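Alanine racemase (Acinetobacter baumannii, PDB 4QHR) belongs to the alanine racemase family and joins an N-terminal TIM-barrel domain to a C-terminal domain made largely of beta strands, in an assembly of two subunits. Local coordinates at residues R2-Y7 with S349-Q354; M234-E239 with V269-G274; G276-Y281 with E321-H326; Q284-I289 with N325-D330. All coordinates share one frame; numbering follows the deposited sequence.

Overall arrangement
All four contacts lie in the strand-rich region built from the last third of the chain plus its first residues. Interaction 1, which closes nearly the whole chain, adjoins interaction 2, their centres about 8 Å apart, because strand 4-8 pairs with strand 234-246. Interaction 3 follows at about 7 Å from the centre of interaction 2, through the backbone of Phe236, Leu322 and Trp323. Interaction 4 is about 6 Å farther on, centre to centre, and shares Asn325 and His326 with interaction 3; Glu321 joins the two. The centres of interactions 1 and 4 are about 17 Å apart. The modified Lys34 (LLP) belongs to the TIM-barrel domain. Interactions 1 to 3 also touch the second subunit.

Interaction 1. Residues R2-Y7 with S349-Q354; sequences RQATVY and SRPVRQ
Thr5, Val6 and Tyr7 pair in parallel with Val352, Arg353 and Gln354, the axes of the short strands 4.7 Å apart at closest approach and inclined by 30°. Three backbone bonds make the pairing. Val352 N donates to Ala4 O, Val6 N donates to Val352 O at 2.8 Å, and Gln354 N donates to Val6 O at 2.8 Å. Between them CA-H...O contacts fill in, the shortest from Tyr7 CA to Gln354 O at 3.1 Å.

On the face that carries Val6 and Arg353, Val6 CG2 rests on Pro351 CB at 3.8 Å and sits loosely over the rim of the Arg353 guanidinium. That arginine chain folds back at chi2 (62°), which lets NH1 bind Pro351 O of its own segment at 2.8 Å. On the other face Tyr7 and Gln354 run side by side, with NE2 of Gln354 at the ring edge, 3.7 Å from CE2 of Tyr7, while Thr5 CG2 lies over the rim of one ring face.

At the N-terminal end the extended Arg2 side chain meets that of Arg350 nearly at right angles. CZ of Arg2 lies above the rim of the Arg350 guanidinium, the two planes 56° apart, neither stacked parallel nor T-shaped, and Arg2 NH1 is 3.4 Å from Arg350 NE. Both side chains form salt bridges with Asp275, and Arg350 has further ones with Asp303 and with Glu62 of the second subunit. These carboxylates probably offset the two positive charges, so the arginines, converging on a common anion, tie the chain's first residues to the subunit interface.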
loop_
_atom_site.group_PDB
_atom_site.type_symbol
_atom_site.label_atom_id
_atom_site.label_comp_id
_atom_site.label_asym_id
_atom_site.label_seq_id
_atom_site.Cartn_x
_atom_site.Cartn_y
_atom_site.Cartn_z
ATOM N N ARG A 2 -7.930 16.981 -6.346
ATOM C CA ARG A 2 -8.346 15.581 -6.256
ATOM C C ARG A 2 -8.670 15.231 -4.827
ATOM O O ARG A 2 -7.926 15.573 -3.900
ATOM C CB ARG A 2 -7.205 14.635 -6.777
ATOM C CG ARG A 2 -7.648 13.178 -6.894
ATOM C CD ARG A 2 -6.549 12.388 -7.519
ATOM N NE ARG A 2 -6.771 10.947 -7.671
ATOM C CZ ARG A 2 -6.372 10.031 -6.789
ATOM N NH1 ARG A 2 -5.826 10.405 -5.613
ATOM N NH2 ARG A 2 -6.565 8.741 -7.049
ATOM N N GLN A 3 -9.802 14.572 -4.644
ATOM C CA GLN A 3 -10.307 14.150 -3.337
ATOM C C GLN A 3 -10.110 12.647 -3.123
ATOM O O GLN A 3 -10.714 11.824 -3.778
ATOM C CB GLN A 3 -11.782 14.511 -3.226
ATOM C CG GLN A 3 -11.988 15.997 -3.370
ATOM C CD GLN A 3 -11.283 16.814 -2.294
ATOM O OE1 GLN A 3 -11.249 16.443 -1.137
ATOM N NE2 GLN A 3 -10.712 17.908 -2.687
ATOM N N ALA A 4 -9.210 12.346 -2.202
ATOM C CA ALA A 4 -8.929 11.005 -1.684
ATOM C C ALA A 4 -8.491 11.255 -0.263
ATOM O O ALA A 4 -7.485 11.911 -0.027
ATOM C CB ALA A 4 -7.807 10.347 -2.490
ATOM N N THR A 5 -9.266 10.752 0.686
ATOM C CA THR A 5 -9.145 11.101 2.103
ATOM C C THR A 5 -9.281 9.901 3.072
ATOM O O THR A 5 -10.081 9.009 2.892
ATOM C CB THR A 5 -10.228 12.119 2.423
ATOM O OG1 THR A 5 -10.220 13.135 1.421
ATOM C CG2 THR A 5 -9.997 12.792 3.765
ATOM N N VAL A 6 -8.467 9.924 4.106
ATOM C CA VAL A 6 -8.424 8.913 5.161
ATOM C C VAL A 6 -8.764 9.665 6.452
ATOM O O VAL A 6 -7.989 10.538 6.871
ATOM C CB VAL A 6 -7.055 8.279 5.279
ATOM C CG1 VAL A 6 -6.925 7.447 6.559
ATOM C CG2 VAL A 6 -6.718 7.413 4.042
ATOM N N TYR A 7 -9.911 9.337 7.021
ATOM C CA TYR A 7 -10.457 9.950 8.248
ATOM C C TYR A 7 -10.263 8.979 9.375
ATOM O O TYR A 7 -10.523 7.795 9.193
ATOM C CB TYR A 7 -11.980 10.173 8.149
ATOM C CG TYR A 7 -12.423 11.138 7.091
ATOM C CD1 TYR A 7 -12.714 10.698 5.801
ATOM C CD2 TYR A 7 -12.554 12.452 7.362
ATOM C CE1 TYR A 7 -13.130 11.563 4.820
ATOM C CE2 TYR A 7 -12.946 13.325 6.384
ATOM C CZ TYR A 7 -13.241 12.867 5.114
ATOM O OH TYR A 7 -13.642 13.712 4.130
ATOM N N SER A 349 0.829 7.306 0.579
ATOM C CA SER A 349 0.860 8.653 1.138
ATOM C C SER A 349 -0.031 9.623 0.343
ATOM O O SER A 349 -0.201 10.742 0.770
ATOM C CB SER A 349 2.276 9.253 1.190
ATOM O OG SER A 349 2.784 9.326 -0.142
ATOM N N ARG A 350 -0.639 9.206 -0.759
ATOM C CA ARG A 350 -1.385 10.164 -1.598
ATOM C C ARG A 350 -2.665 10.691 -0.890
ATOM O O ARG A 350 -2.857 11.931 -0.819
ATOM C CB ARG A 350 -1.678 9.572 -2.969
ATOM C CG ARG A 350 -2.431 10.559 -3.845
ATOM C CD ARG A 350 -2.120 10.287 -5.295
ATOM N NE ARG A 350 -2.752 9.033 -5.697
ATOM C CZ ARG A 350 -2.650 8.464 -6.887
ATOM N NH1 ARG A 350 -1.862 8.946 -7.814
ATOM N NH2 ARG A 350 -3.315 7.352 -7.114
ATOM N N PRO A 351 -3.519 9.795 -0.343
ATOM C CA PRO A 351 -4.665 10.342 0.393
ATOM C C PRO A 351 -4.330 11.318 1.523
ATOM O O PRO A 351 -3.387 11.106 2.257
ATOM C CB PRO A 351 -5.362 9.073 0.946
ATOM C CG PRO A 351 -4.984 8.019 -0.048
ATOM C CD PRO A 351 -3.562 8.327 -0.358
ATOM N N VAL A 352 -5.133 12.367 1.669
ATOM C CA VAL A 352 -5.023 13.283 2.817
ATOM C C VAL A 352 -5.556 12.627 4.080
ATOM O O VAL A 352 -6.625 12.004 4.032
ATOM C CB VAL A 352 -5.774 14.618 2.544
ATOM C CG1 VAL A 352 -5.682 15.517 3.747
ATOM C CG2 VAL A 352 -5.121 15.303 1.359
ATOM N N ARG A 353 -4.808 12.730 5.189
ATOM C CA ARG A 353 -5.252 12.217 6.468
ATOM C C ARG A 353 -5.931 13.345 7.249
ATOM O O ARG A 353 -5.372 14.440 7.345
ATOM C CB ARG A 353 -4.103 11.689 7.297
ATOM C CG ARG A 353 -3.777 10.239 7.065
ATOM C CD ARG A 353 -3.344 9.923 5.639
ATOM N NE ARG A 353 -2.953 8.522 5.510
ATOM C CZ ARG A 353 -2.490 7.975 4.381
ATOM N NH1 ARG A 353 -2.369 8.700 3.251
ATOM N NH2 ARG A 353 -2.155 6.691 4.392
ATOM N N GLN A 354 -7.107 13.054 7.792
ATOM C CA GLN A 354 -7.884 13.970 8.636
ATOM C C GLN A 354 -8.361 13.284 9.918
ATOM O O GLN A 354 -9.120 12.282 9.876
ATOM C CB GLN A 354 -9.100 14.497 7.836
ATOM C CG GLN A 354 -9.811 15.704 8.458
ATOM C CD GLN A 354 -11.041 16.214 7.666
ATOM O OE1 GLN A 354 -10.938 16.526 6.461
ATOM N NE2 GLN A 354 -12.229 16.352 8.363
#

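Interaction 2. Residues M234-E239 with V269-G274; sequences MTFTAE and VSIGYG
The first torsion of Ser270 (chi1 58°) sets OG between its own backbone N and carbonyl carbon, and from there the hydroxyl faces the main chain of Glu239. Ile271, with chi1 at -150° and chi2 at 74°, brings CD1 against the ring of Phe236.

Glu239 N reaches Ser270 OG in a weak bond of 3.3 Å. The reverse bond is firmer: Ser270 N donates to Glu239 O at 2.9 Å. OG is also hydrogen-bonded to Gln3 O, so one hydroxyl joins three segments of chain. Ser270 is the centre of an inverse gamma turn, with a weak bond from Ile271 N to Val269 O, and here the chain leaves its pairing with strand 234-246.

Around the turn the side-chain contact is largely apolar. The methyl of Ala238 packs against both Val269 CG1, 3.7 Å from its CB, and Ile271, whose CB is 3.9 Å from the same carbon. Ala238 CB also lies 3.3 Å from Ser270 O. Farther along, Ile271 CD1 approaches Phe236 CZ obliquely at 3.7 Å, the two side chains arriving from opposite directions.

Where strand 264-269 leaves strand 234-246, a buried hydrophobic patch forms. Val6 and Ala4 of strand 4-8 touch Phe236 and Ile271 respectively, strand 319-321 meets Val269 through Val320, and strand 305-308 contributes Ile305 and Ile307.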
loop_
_atom_site.group_PDB
_atom_site.type_symbol
_atom_site.label_atom_id
_atom_site.label_comp_id
_atom_site.label_asym_id
_atom_site.label_seq_id
_atom_site.Cartn_x
_atom_site.Cartn_y
_atom_site.Cartn_z
ATOM N N MET A 234 -11.357 3.962 10.851
ATOM C CA MET A 234 -10.997 4.560 9.587
ATOM C C MET A 234 -12.165 4.579 8.595
ATOM O O MET A 234 -12.773 3.530 8.340
ATOM C CB MET A 234 -9.841 3.783 8.914
ATOM C CG MET A 234 -9.346 4.417 7.640
ATOM S SD MET A 234 -8.081 3.577 6.666
ATOM C CE MET A 234 -6.752 3.374 7.865
ATOM N N THR A 235 -12.404 5.756 8.019
ATOM C CA THR A 235 -13.187 5.872 6.785
ATOM C C THR A 235 -12.292 6.320 5.632
ATOM O O THR A 235 -11.558 7.349 5.733
ATOM C CB THR A 235 -14.357 6.830 6.974
ATOM O OG1 THR A 235 -15.072 6.413 8.134
ATOM C CG2 THR A 235 -15.309 6.724 5.777
ATOM N N PHE A 236 -12.344 5.589 4.520
ATOM C CA PHE A 236 -11.490 5.866 3.349
ATOM C C PHE A 236 -12.465 6.330 2.257
ATOM O O PHE A 236 -13.334 5.566 1.825
ATOM C CB PHE A 236 -10.738 4.577 2.981
ATOM C CG PHE A 236 -9.723 4.687 1.842
ATOM C CD1 PHE A 236 -9.068 5.884 1.493
ATOM C CD2 PHE A 236 -9.378 3.546 1.156
ATOM C CE1 PHE A 236 -8.127 5.896 0.453
ATOM C CE2 PHE A 236 -8.465 3.553 0.121
ATOM C CZ PHE A 236 -7.848 4.726 -0.237
ATOM N N THR A 237 -12.328 7.598 1.844
ATOM C CA THR A 237 -13.194 8.186 0.803
ATOM C C THR A 237 -12.501 8.741 -0.441
ATOM O O THR A 237 -11.315 9.007 -0.466
ATOM C CB THR A 237 -14.121 9.286 1.379
ATOM O OG1 THR A 237 -13.390 10.501 1.620
ATOM C CG2 THR A 237 -14.821 8.778 2.657
ATOM N N ALA A 238 -13.299 8.898 -1.508
ATOM C CA ALA A 238 -12.900 9.608 -2.709
ATOM C C ALA A 238 -14.186 10.229 -3.336
ATOM O O ALA A 238 -15.229 10.250 -2.704
ATOM C CB ALA A 238 -12.140 8.687 -3.679
ATOM N N GLU A 239 -14.102 10.775 -4.526
ATOM C CA GLU A 239 -15.238 11.418 -5.164
ATOM C C GLU A 239 -15.394 10.986 -6.606
ATOM O O GLU A 239 -14.446 10.529 -7.290
ATOM C CB GLU A 239 -15.107 12.975 -5.096
ATOM C CG GLU A 239 -15.510 13.545 -3.738
ATOM C CD GLU A 239 -15.367 15.045 -3.700
ATOM O OE1 GLU A 239 -15.198 15.665 -4.798
ATOM O OE2 GLU A 239 -15.424 15.592 -2.589
ATOM N N VAL A 269 -14.340 7.181 -10.182
ATOM C CA VAL A 269 -14.027 7.650 -8.858
ATOM C C VAL A 269 -12.523 7.891 -8.730
ATOM O O VAL A 269 -11.724 7.130 -9.283
ATOM C CB VAL A 269 -14.440 6.591 -7.822
ATOM C CG1 VAL A 269 -14.028 7.006 -6.436
ATOM C CG2 VAL A 269 -15.957 6.385 -7.872
ATOM N N SER A 270 -12.145 8.909 -7.964
ATOM C CA SER A 270 -10.781 9.291 -7.823
ATOM C C SER A 270 -10.056 8.482 -6.727
ATOM O O SER A 270 -9.552 9.048 -5.769
ATOM C CB SER A 270 -10.649 10.784 -7.528
ATOM O OG SER A 270 -11.357 11.168 -6.334
ATOM N N ILE A 271 -9.984 7.187 -6.925
ATOM C CA ILE A 271 -9.097 6.343 -6.103
ATOM C C ILE A 271 -8.614 5.186 -6.931
ATOM O O ILE A 271 -9.337 4.761 -7.853
ATOM C CB ILE A 271 -9.847 5.838 -4.883
ATOM C CG1 ILE A 271 -8.878 5.654 -3.735
ATOM C CG2 ILE A 271 -10.590 4.505 -5.159
ATOM C CD1 ILE A 271 -8.434 6.964 -3.129
ATOM N N GLY A 272 -7.413 4.663 -6.624
ATOM C CA GLY A 272 -6.963 3.418 -7.242
ATOM C C GLY A 272 -5.865 2.796 -6.415
ATOM O O GLY A 272 -5.649 3.206 -5.255
ATOM N N TYR A 273 -5.129 1.851 -6.985
ATOM C CA TYR A 273 -4.145 1.151 -6.195
ATOM C C TYR A 273 -2.962 1.996 -5.859
ATOM O O TYR A 273 -2.251 1.647 -4.941
ATOM C CB TYR A 273 -3.731 -0.223 -6.745
ATOM C CG TYR A 273 -3.077 -0.143 -8.111
ATOM C CD1 TYR A 273 -1.760 0.204 -8.266
ATOM C CD2 TYR A 273 -3.813 -0.467 -9.259
ATOM C CE1 TYR A 273 -1.169 0.258 -9.544
ATOM C CE2 TYR A 273 -3.249 -0.444 -10.495
ATOM C CZ TYR A 273 -1.958 -0.051 -10.639
ATOM O OH TYR A 273 -1.473 0.005 -11.949
ATOM N N GLY A 274 -2.777 3.118 -6.568
ATOM C CA GLY A 274 -1.764 4.114 -6.228
ATOM C C GLY A 274 -2.062 4.880 -4.964
ATOM O O GLY A 274 -1.153 5.552 -4.410
#

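Interaction 3. Residues G276-Y281 with E321-H326; sequences GYPRAY and ELWGNH
Tyr277 and Leu322 make the innermost contact: CD2 of Leu322 comes obliquely to the phenol ring, 3.6 Å from Tyr277 CE1, and Leu322 CB lies beside the same carbon. Trp323 adds the rim of its indole, CZ3 standing 4.0 Å from Tyr277 CD1, while Pro278 CD meets the indole at its edge, near the ring plane. A water completes this shell, accepting from Tyr277 OH at 2.6 Å and donating to Leu322 O at 2.9 Å, in the plane of the tyrosine ring.

The two residues of the 321-326 segment are set by a classic beta bulge. Leu322 and Trp323 both face Phe236 of strand 234-246, as the chain turns a corner at Leu322. Leu322 points at the loop 276-281, and the far rim of the Trp323 indole reaches it.

Further out, the hydroxyl of Tyr281 lies over the rim of one face of the Tyr277 ring, beside Pro278 CD, and donates to Pro278 O at 2.7 Å, from above the carbonyl plane. Within 321-326 itself, Glu321 holds His326 twice: OE1 takes the ND1 hydrogen at 2.6 Å, squarely in the imidazole plane, and OE2 takes the backbone N-H, both through syn lone pairs. Helix 340-345 packs on Trp323 through Leu343 and Leu344.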
loop_
_atom_site.group_PDB
_atom_site.type_symbol
_atom_site.label_atom_id
_atom_site.label_comp_id
_atom_site.label_asym_id
_atom_site.label_seq_id
_atom_site.Cartn_x
_atom_site.Cartn_y
_atom_site.Cartn_z
ATOM N N GLY A 276 -3.552 2.987 -2.536
ATOM C CA GLY A 276 -3.664 1.837 -1.649
ATOM C C GLY A 276 -5.028 1.163 -1.675
ATOM O O GLY A 276 -5.256 0.264 -0.902
ATOM N N TYR A 277 -5.926 1.554 -2.585
ATOM C CA TYR A 277 -7.130 0.777 -2.788
ATOM C C TYR A 277 -6.778 -0.502 -3.576
ATOM O O TYR A 277 -6.111 -0.388 -4.598
ATOM C CB TYR A 277 -8.146 1.609 -3.556
ATOM C CG TYR A 277 -9.529 0.979 -3.618
ATOM C CD1 TYR A 277 -10.353 0.950 -2.500
ATOM C CD2 TYR A 277 -9.994 0.417 -4.763
ATOM C CE1 TYR A 277 -11.623 0.382 -2.547
ATOM C CE2 TYR A 277 -11.275 -0.131 -4.842
ATOM C CZ TYR A 277 -12.079 -0.163 -3.725
ATOM O OH TYR A 277 -13.348 -0.723 -3.816
ATOM N N PRO A 278 -7.177 -1.704 -3.093
ATOM C CA PRO A 278 -6.621 -2.927 -3.666
ATOM C C PRO A 278 -7.141 -3.180 -5.071
ATOM O O PRO A 278 -8.270 -2.807 -5.362
ATOM C CB PRO A 278 -7.103 -4.040 -2.736
ATOM C CG PRO A 278 -7.660 -3.388 -1.541
ATOM C CD PRO A 278 -8.039 -1.987 -1.916
ATOM N N ARG A 279 -6.312 -3.804 -5.903
ATOM C CA ARG A 279 -6.593 -3.972 -7.313
ATOM C C ARG A 279 -7.339 -5.247 -7.612
ATOM O O ARG A 279 -8.294 -5.211 -8.413
ATOM C CB ARG A 279 -5.271 -4.023 -8.124
ATOM C CG ARG A 279 -5.399 -4.250 -9.599
ATOM C CD ARG A 279 -4.056 -4.245 -10.349
ATOM N NE ARG A 279 -4.254 -4.759 -11.709
ATOM C CZ ARG A 279 -4.271 -6.065 -12.038
ATOM N NH1 ARG A 279 -4.045 -7.025 -11.123
ATOM N NH2 ARG A 279 -4.460 -6.428 -13.300
ATOM N N ALA A 280 -6.886 -6.358 -7.055
ATOM C CA ALA A 280 -7.271 -7.648 -7.613
ATOM C C ALA A 280 -8.326 -8.352 -6.728
ATOM O O ALA A 280 -8.058 -8.691 -5.593
ATOM C CB ALA A 280 -6.042 -8.521 -7.831
ATOM N N TYR A 281 -9.516 -8.542 -7.258
ATOM C CA TYR A 281 -10.619 -9.075 -6.487
ATOM C C TYR A 281 -10.946 -10.487 -6.886
ATOM O O TYR A 281 -10.740 -10.869 -8.014
ATOM C CB TYR A 281 -11.805 -8.138 -6.621
ATOM C CG TYR A 281 -11.508 -6.882 -5.910
ATOM C CD1 TYR A 281 -10.792 -5.879 -6.536
ATOM C CD2 TYR A 281 -11.886 -6.692 -4.581
ATOM C CE1 TYR A 281 -10.482 -4.681 -5.882
ATOM C CE2 TYR A 281 -11.569 -5.490 -3.907
ATOM C CZ TYR A 281 -10.867 -4.489 -4.577
ATOM O OH TYR A 281 -10.538 -3.290 -3.938
ATOM N N GLU A 321 -17.564 6.121 -0.395
ATOM C CA GLU A 321 -16.883 5.457 0.693
ATOM C C GLU A 321 -16.303 4.130 0.239
ATOM O O GLU A 321 -17.039 3.228 -0.202
ATOM C CB GLU A 321 -17.842 5.239 1.870
ATOM C CG GLU A 321 -17.215 4.445 3.025
ATOM C CD GLU A 321 -18.213 4.257 4.174
ATOM O OE1 GLU A 321 -18.981 5.221 4.412
ATOM O OE2 GLU A 321 -18.262 3.169 4.778
ATOM N N LEU A 322 -14.983 3.983 0.362
ATOM C CA LEU A 322 -14.324 2.745 -0.023
ATOM C C LEU A 322 -14.349 1.766 1.123
ATOM O O LEU A 322 -14.604 0.586 0.936
ATOM C CB LEU A 322 -12.929 3.036 -0.508
ATOM C CG LEU A 322 -13.058 4.072 -1.616
ATOM C CD1 LEU A 322 -11.830 4.900 -1.632
ATOM C CD2 LEU A 322 -13.441 3.410 -2.935
ATOM N N TRP A 323 -14.141 2.252 2.334
ATOM C CA TRP A 323 -14.541 1.516 3.493
ATOM C C TRP A 323 -14.679 2.451 4.647
ATOM O O TRP A 323 -14.165 3.586 4.599
ATOM C CB TRP A 323 -13.561 0.382 3.797
ATOM C CG TRP A 323 -12.113 0.739 4.031
ATOM C CD1 TRP A 323 -11.562 1.263 5.182
ATOM C CD2 TRP A 323 -11.025 0.448 3.170
ATOM N NE1 TRP A 323 -10.194 1.354 5.038
ATOM C CE2 TRP A 323 -9.852 0.866 3.808
ATOM C CE3 TRP A 323 -10.934 -0.094 1.881
ATOM C CZ2 TRP A 323 -8.594 0.746 3.214
ATOM C CZ3 TRP A 323 -9.680 -0.209 1.299
ATOM C CH2 TRP A 323 -8.529 0.199 1.987
ATOM N N GLY A 324 -15.413 2.008 5.666
ATOM C CA GLY A 324 -15.695 2.817 6.847
ATOM C C GLY A 324 -16.891 2.229 7.602
ATOM O O GLY A 324 -16.956 1.041 7.831
ATOM N N ASN A 325 -17.841 3.057 8.007
ATOM C CA ASN A 325 -18.996 2.514 8.749
ATOM C C ASN A 325 -20.082 1.847 7.874
ATOM O O ASN A 325 -20.923 1.088 8.403
ATOM C CB ASN A 325 -19.653 3.604 9.552
ATOM C CG ASN A 325 -18.841 4.029 10.732
ATOM O OD1 ASN A 325 -18.239 5.130 10.743
ATOM N ND2 ASN A 325 -18.803 3.191 11.722
ATOM N N HIS A 326 -20.091 2.137 6.572
ATOM C CA HIS A 326 -21.142 1.635 5.673
ATOM C C HIS A 326 -20.656 0.526 4.798
ATOM O O HIS A 326 -21.407 -0.426 4.602
ATOM C CB HIS A 326 -21.711 2.782 4.851
ATOM C CG HIS A 326 -22.046 3.955 5.705
ATOM N ND1 HIS A 326 -21.205 5.027 5.824
ATOM C CD2 HIS A 326 -23.054 4.163 6.580
ATOM C CE1 HIS A 326 -21.727 5.904 6.675
ATOM N NE2 HIS A 326 -22.841 5.387 7.167
HETATM O O HOH W 1 -14.764 -0.722 -1.678
#

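Interaction 4. Residues Q284-I289 with N325-D330; sequences QNFVAI and NHRLVD
Arg327 lays one face of its guanidinium over Phe286 CB, which sits 4.0 Å above the centre of that group. The phenyl ring itself is turned 76° from the guanidinium plane and presents its edge rather than its face, with CD1 4.1 Å from Arg327 NH2. The arrangement is therefore aliphatic cover of the flat cation, and not a cation-pi stack.

A bend at chi2 (58°) leads the otherwise extended arginine chain along strand 286-289 to its polar end. There NH2 donates to Asn285 OD1 at 2.9 Å, in the carbonyl plane and close to the guanidinium plane. The same nitrogen donates to a water at 2.8 Å, and that water gives a hydrogen to Gln284 O, also at 2.8 Å. Two partners thus hold one nitrogen, which probably restrains the rotation of the group.

Farther along the strand the methyl of Ala288 touches CB of His326 at 3.8 Å and, slightly less closely, Arg327 CB. Backbone N of Arg327 is bound by Glu321 OE2, fixing the base of the arginine just before the helix 329-335, whose N-cap is Leu328. Val332 of that helix touches both Arg327 and Asn285.

Since the partners of NH2 here, an amide oxygen and a water, carry no formal charge, the cation is probably steadied by dipoles at this end, and its bonds join residues 284-285 to the loop that leads into the helix.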
loop_
_atom_site.group_PDB
_atom_site.type_symbol
_atom_site.label_atom_id
_atom_site.label_comp_id
_atom_site.label_asym_id
_atom_site.label_seq_id
_atom_site.Cartn_x
_atom_site.Cartn_y
_atom_site.Cartn_z
ATOM N N GLN A 284 -17.114 -10.100 -6.248
ATOM C CA GLN A 284 -17.553 -8.731 -6.528
ATOM C C GLN A 284 -17.372 -7.808 -5.282
ATOM O O GLN A 284 -17.720 -8.169 -4.146
ATOM C CB GLN A 284 -19.029 -8.767 -6.961
ATOM C CG GLN A 284 -19.608 -7.441 -7.446
ATOM C CD GLN A 284 -20.965 -7.602 -8.151
ATOM O OE1 GLN A 284 -21.849 -8.418 -7.748
ATOM N NE2 GLN A 284 -21.164 -6.807 -9.203
ATOM N N ASN A 285 -16.858 -6.613 -5.508
ATOM C CA ASN A 285 -16.660 -5.652 -4.450
ATOM C C ASN A 285 -17.624 -4.484 -4.669
ATOM O O ASN A 285 -18.102 -4.264 -5.801
ATOM C CB ASN A 285 -15.196 -5.168 -4.467
ATOM C CG ASN A 285 -14.867 -4.336 -3.256
ATOM O OD1 ASN A 285 -15.370 -4.611 -2.172
ATOM N ND2 ASN A 285 -14.118 -3.236 -3.457
ATOM N N PHE A 286 -17.904 -3.757 -3.595
ATOM C CA PHE A 286 -18.835 -2.656 -3.594
ATOM C C PHE A 286 -18.205 -1.450 -2.914
ATOM O O PHE A 286 -17.310 -1.602 -2.078
ATOM C CB PHE A 286 -20.125 -3.064 -2.857
ATOM C CG PHE A 286 -20.856 -4.210 -3.524
ATOM C CD1 PHE A 286 -20.515 -5.491 -3.220
ATOM C CD2 PHE A 286 -21.856 -3.980 -4.469
ATOM C CE1 PHE A 286 -21.141 -6.575 -3.864
ATOM C CE2 PHE A 286 -22.496 -5.046 -5.097
ATOM C CZ PHE A 286 -22.117 -6.354 -4.790
ATOM N N VAL A 287 -18.696 -0.270 -3.271
ATOM C CA VAL A 287 -18.473 0.945 -2.504
ATOM C C VAL A 287 -19.824 1.425 -1.916
ATOM O O VAL A 287 -20.903 0.985 -2.353
ATOM C CB VAL A 287 -17.855 2.054 -3.321
ATOM C CG1 VAL A 287 -16.534 1.595 -3.932
ATOM C CG2 VAL A 287 -18.793 2.538 -4.454
ATOM N N ALA A 288 -19.763 2.351 -0.973
ATOM C CA ALA A 288 -20.969 2.879 -0.334
ATOM C C ALA A 288 -21.162 4.309 -0.792
ATOM O O ALA A 288 -20.231 5.138 -0.699
ATOM C CB ALA A 288 -20.846 2.802 1.164
ATOM N N ILE A 289 -22.337 4.604 -1.332
ATOM C CA ILE A 289 -22.665 5.950 -1.838
ATOM C C ILE A 289 -24.144 6.221 -1.544
ATOM O O ILE A 289 -24.981 5.391 -1.900
ATOM C CB ILE A 289 -22.547 6.057 -3.393
ATOM C CG1 ILE A 289 -21.162 5.674 -3.866
ATOM C CG2 ILE A 289 -22.947 7.469 -3.863
ATOM C CD1 ILE A 289 -20.967 5.694 -5.370
ATOM N N ASN A 325 -17.841 3.057 8.007
ATOM C CA ASN A 325 -18.996 2.514 8.749
ATOM C C ASN A 325 -20.082 1.847 7.874
ATOM O O ASN A 325 -20.923 1.088 8.403
ATOM C CB ASN A 325 -19.653 3.604 9.552
ATOM C CG ASN A 325 -18.841 4.029 10.732
ATOM O OD1 ASN A 325 -18.239 5.130 10.743
ATOM N ND2 ASN A 325 -18.803 3.191 11.722
ATOM N N HIS A 326 -20.091 2.137 6.572
ATOM C CA HIS A 326 -21.142 1.635 5.673
ATOM C C HIS A 326 -20.656 0.526 4.798
ATOM O O HIS A 326 -21.407 -0.426 4.602
ATOM C CB HIS A 326 -21.711 2.782 4.851
ATOM C CG HIS A 326 -22.046 3.955 5.705
ATOM N ND1 HIS A 326 -21.205 5.027 5.824
ATOM C CD2 HIS A 326 -23.054 4.163 6.580
ATOM C CE1 HIS A 326 -21.727 5.904 6.675
ATOM N NE2 HIS A 326 -22.841 5.387 7.167
ATOM N N ARG A 327 -19.451 0.612 4.254
ATOM C CA ARG A 327 -18.814 -0.564 3.622
ATOM C C ARG A 327 -17.669 -1.005 4.535
ATOM O O ARG A 327 -16.678 -0.280 4.718
ATOM C CB ARG A 327 -18.289 -0.204 2.249
ATOM C CG ARG A 327 -17.621 -1.304 1.432
ATOM C CD ARG A 327 -18.532 -2.500 1.201
ATOM N NE ARG A 327 -17.844 -3.529 0.407
ATOM C CZ ARG A 327 -18.255 -4.774 0.260
ATOM N NH1 ARG A 327 -19.388 -5.178 0.850
ATOM N NH2 ARG A 327 -17.514 -5.627 -0.452
ATOM N N LEU A 328 -17.799 -2.180 5.129
ATOM C CA LEU A 328 -16.863 -2.604 6.186
ATOM C C LEU A 328 -15.556 -3.064 5.572
ATOM O O LEU A 328 -15.561 -3.856 4.619
ATOM C CB LEU A 328 -17.456 -3.678 7.086
ATOM C CG LEU A 328 -18.722 -3.249 7.825
ATOM C CD1 LEU A 328 -19.374 -4.476 8.405
ATOM C CD2 LEU A 328 -18.401 -2.228 8.920
ATOM N N VAL A 329 -14.442 -2.549 6.127
ATOM C CA VAL A 329 -13.105 -2.888 5.615
ATOM C C VAL A 329 -12.895 -4.402 5.511
ATOM O O VAL A 329 -12.272 -4.828 4.554
ATOM C CB VAL A 329 -11.973 -2.221 6.407
ATOM C CG1 VAL A 329 -11.834 -2.874 7.784
ATOM C CG2 VAL A 329 -10.669 -2.289 5.655
ATOM N N ASP A 330 -13.409 -5.206 6.455
ATOM C CA ASP A 330 -13.262 -6.689 6.345
ATOM C C ASP A 330 -14.078 -7.326 5.196
ATOM O O ASP A 330 -13.724 -8.395 4.717
ATOM C CB ASP A 330 -13.596 -7.404 7.679
ATOM C CG ASP A 330 -12.666 -7.020 8.770
ATOM O OD1 ASP A 330 -11.469 -7.300 8.615
ATOM O OD2 ASP A 330 -13.138 -6.420 9.753
HETATM O O HOH W 2 -18.219 -8.197 -1.415
#